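Local coordinates for coat protein (Sulfolobus turreted icosahedral virus, PDB 2BBD) that serves as the major capsid protein of an archaeal icosahedral virus, its double jelly-roll fold pointing to common ancestry with eukaryotic and bacterial viruses, at residues A[174-177]-A[178-182]. Sequence-based numbering, arbitrary orientation.
Sequences GEMP and LATVL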
ATOM      1  N   GLY A 174      -9.178  15.153 -23.993  1.00 36.79           N
ATOM      2  CA  GLY A 174     -10.151  15.911 -23.223  1.00 36.64           C
ATOM      3  C   GLY A 174     -10.783  15.214 -22.025  1.00 36.12           C
ATOM      4  O   GLY A 174     -11.730  15.732 -21.441  1.00 33.11           O
ATOM      5  N   GLU A 175     -10.262  14.049 -21.646  1.00 36.42           N
ATOM      6  CA  GLU A 175     -10.810  13.306 -20.511  1.00 36.40           C
ATOM      7  C   GLU A 175     -10.418  13.849 -19.134  1.00 34.97           C
ATOM      8  O   GLU A 175     -11.267  13.974 -18.253  1.00 36.24           O
ATOM      9  CB  GLU A 175     -10.414  11.834 -20.614  1.00 38.20           C
ATOM     10  CG  GLU A 175     -10.957  11.160 -21.865  1.00 45.42           C
ATOM     11  CD  GLU A 175     -10.743   9.654 -21.875  1.00 49.90           C
ATOM     12  OE1 GLU A 175     -11.065   9.022 -22.908  1.00 55.11           O
ATOM     13  OE2 GLU A 175     -10.261   9.099 -20.863  1.00 51.00           O
HETATM   14  N   MSE A 176      -9.144  14.176 -18.947  1.00 33.67           N
HETATM   15  CA  MSE A 176      -8.678  14.691 -17.661  1.00 34.82           C
HETATM   16  C   MSE A 176      -7.713  15.853 -17.829  1.00 34.87           C
HETATM   17  O   MSE A 176      -7.239  16.126 -18.929  1.00 35.94           O
HETATM   18  CB  MSE A 176      -7.935  13.607 -16.875  1.00 35.85           C
HETATM   19  CG  MSE A 176      -8.638  12.280 -16.726  1.00 38.08           C
HETATM   20 SE   MSE A 176      -7.486  11.087 -15.672  1.00 48.92          SE
HETATM   21  CE  MSE A 176      -8.855  10.027 -14.788  1.00 40.61           C
ATOM     22  N   PRO A 177      -7.404  16.553 -16.724  1.00 33.93           N
ATOM     23  CA  PRO A 177      -6.470  17.674 -16.827  1.00 33.00           C
ATOM     24  C   PRO A 177      -5.131  17.157 -17.353  1.00 34.44           C
ATOM     25  O   PRO A 177      -4.751  16.007 -17.092  1.00 33.78           O
ATOM     26  CB  PRO A 177      -6.372  18.177 -15.388  1.00 30.86           C
ATOM     27  CG  PRO A 177      -7.730  17.878 -14.841  1.00 30.54           C
ATOM     28  CD  PRO A 177      -8.018  16.497 -15.385  1.00 31.16           C
ATOM     29  N   LEU A 178      -4.426  18.004 -18.100  1.00 34.23           N
ATOM     30  CA  LEU A 178      -3.128  17.649 -18.666  1.00 33.15           C
ATOM     31  C   LEU A 178      -2.117  17.291 -17.578  1.00 32.39           C
ATOM     32  O   LEU A 178      -1.383  16.315 -17.710  1.00 33.55           O
ATOM     33  CB  LEU A 178      -2.581  18.819 -19.492  1.00 34.68           C
ATOM     34  CG  LEU A 178      -1.242  18.617 -20.208  1.00 36.43           C
ATOM     35  CD1 LEU A 178      -1.427  17.645 -21.371  1.00 36.01           C
ATOM     36  CD2 LEU A 178      -0.729  19.966 -20.725  1.00 37.35           C
ATOM     37  N   ALA A 179      -2.086  18.088 -16.511  1.00 31.23           N
ATOM     38  CA  ALA A 179      -1.154  17.883 -15.402  1.00 33.18           C
ATOM     39  C   ALA A 179      -1.595  16.807 -14.409  1.00 34.52           C
ATOM     40  O   ALA A 179      -1.307  16.898 -13.212  1.00 37.87           O
ATOM     41  CB  ALA A 179      -0.941  19.205 -14.659  1.00 30.56           C
ATOM     42  N   THR A 180      -2.277  15.781 -14.900  1.00 33.30           N
ATOM     43  CA  THR A 180      -2.756  14.722 -14.029  1.00 31.52           C
ATOM     44  C   THR A 180      -1.739  13.621 -13.716  1.00 31.95           C
ATOM     45  O   THR A 180      -1.114  13.053 -14.614  1.00 30.28           O
ATOM     46  CB  THR A 180      -4.023  14.052 -14.618  1.00 31.79           C
ATOM     47  OG1 THR A 180      -5.116  14.981 -14.585  1.00 28.52           O
ATOM     48  CG2 THR A 180      -4.397  12.798 -13.813  1.00 31.06           C
ATOM     49  N   VAL A 181      -1.590  13.335 -12.426  1.00 29.95           N
ATOM     50  CA  VAL A 181      -0.718  12.270 -11.957  1.00 29.96           C
ATOM     51  C   VAL A 181      -1.643  11.226 -11.326  1.00 29.07           C
ATOM     52  O   VAL A 181      -2.316  11.501 -10.333  1.00 29.45           O
ATOM     53  CB  VAL A 181       0.287  12.760 -10.883  1.00 29.31           C
ATOM     54  CG1 VAL A 181       1.143  11.594 -10.410  1.00 30.63           C
ATOM     55  CG2 VAL A 181       1.172  13.860 -11.454  1.00 28.94           C
ATOM     56  N   LEU A 182      -1.678  10.037 -11.915  1.00 28.67           N
ATOM     57  CA  LEU A 182      -2.518   8.948 -11.421  1.00 29.13           C
ATOM     58  C   LEU A 182      -1.736   7.912 -10.613  1.00 30.35           C
ATOM     59  O   LEU A 182      -0.826   7.269 -11.134  1.00 28.93           O
ATOM     60  CB  LEU A 182      -3.189   8.221 -12.588  1.00 30.41           C
ATOM     61  CG  LEU A 182      -4.162   9.004 -13.469  1.00 31.03           C
ATOM     62  CD1 LEU A 182      -4.703   8.091 -14.563  1.00 31.19           C
ATOM     63  CD2 LEU A 182      -5.292   9.550 -12.612  1.00 29.97           C
TER
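Thr180 OG1 sits over one face of the Pro177 pyrrolidine ring, almost on the ring normal, at 3.4 Å from Pro177 CD and 3.5 Å from Pro177 CB. The same hydroxyl donates to the carbonyl at the other end of that residue: Thr180 OG1 to Pro177 O is 2.7 Å, with a C=O...donor angle of 120° and the donor tilted 35° from the carbonyl plane. Thr180 N adds a weak, bent bond to this oxygen at 3.3 Å, the closing bond of a type I beta turn running from Pro177 to Thr180. Two donors of one residue thus converge on Pro177 O, and the OG1 bond probably holds the Thr180 side chain in this rotation. The turn lies in the connection between the two jelly rolls of the fold, just ahead of strand 182-193, which opens the second. With OG1 beside the backbone N (chi1 -68°), Thr180 turns its methyl to the selenium of Met176, a selenomethionine; CG2 to SE is 4.0 Å. Leu182 CD2 reaches the same selenium from the strand start, 4.1 Å from Met176 SE. Tyr68 and Phe123 touch both Met176 and Leu182, while Pro124 and Met127 pack on Pro177. Leu178 points out of the turn to Gln319 and Leu320 of helix 317-321, its side chain about 4 Å from a bound methylpentanediol at the nearest atoms.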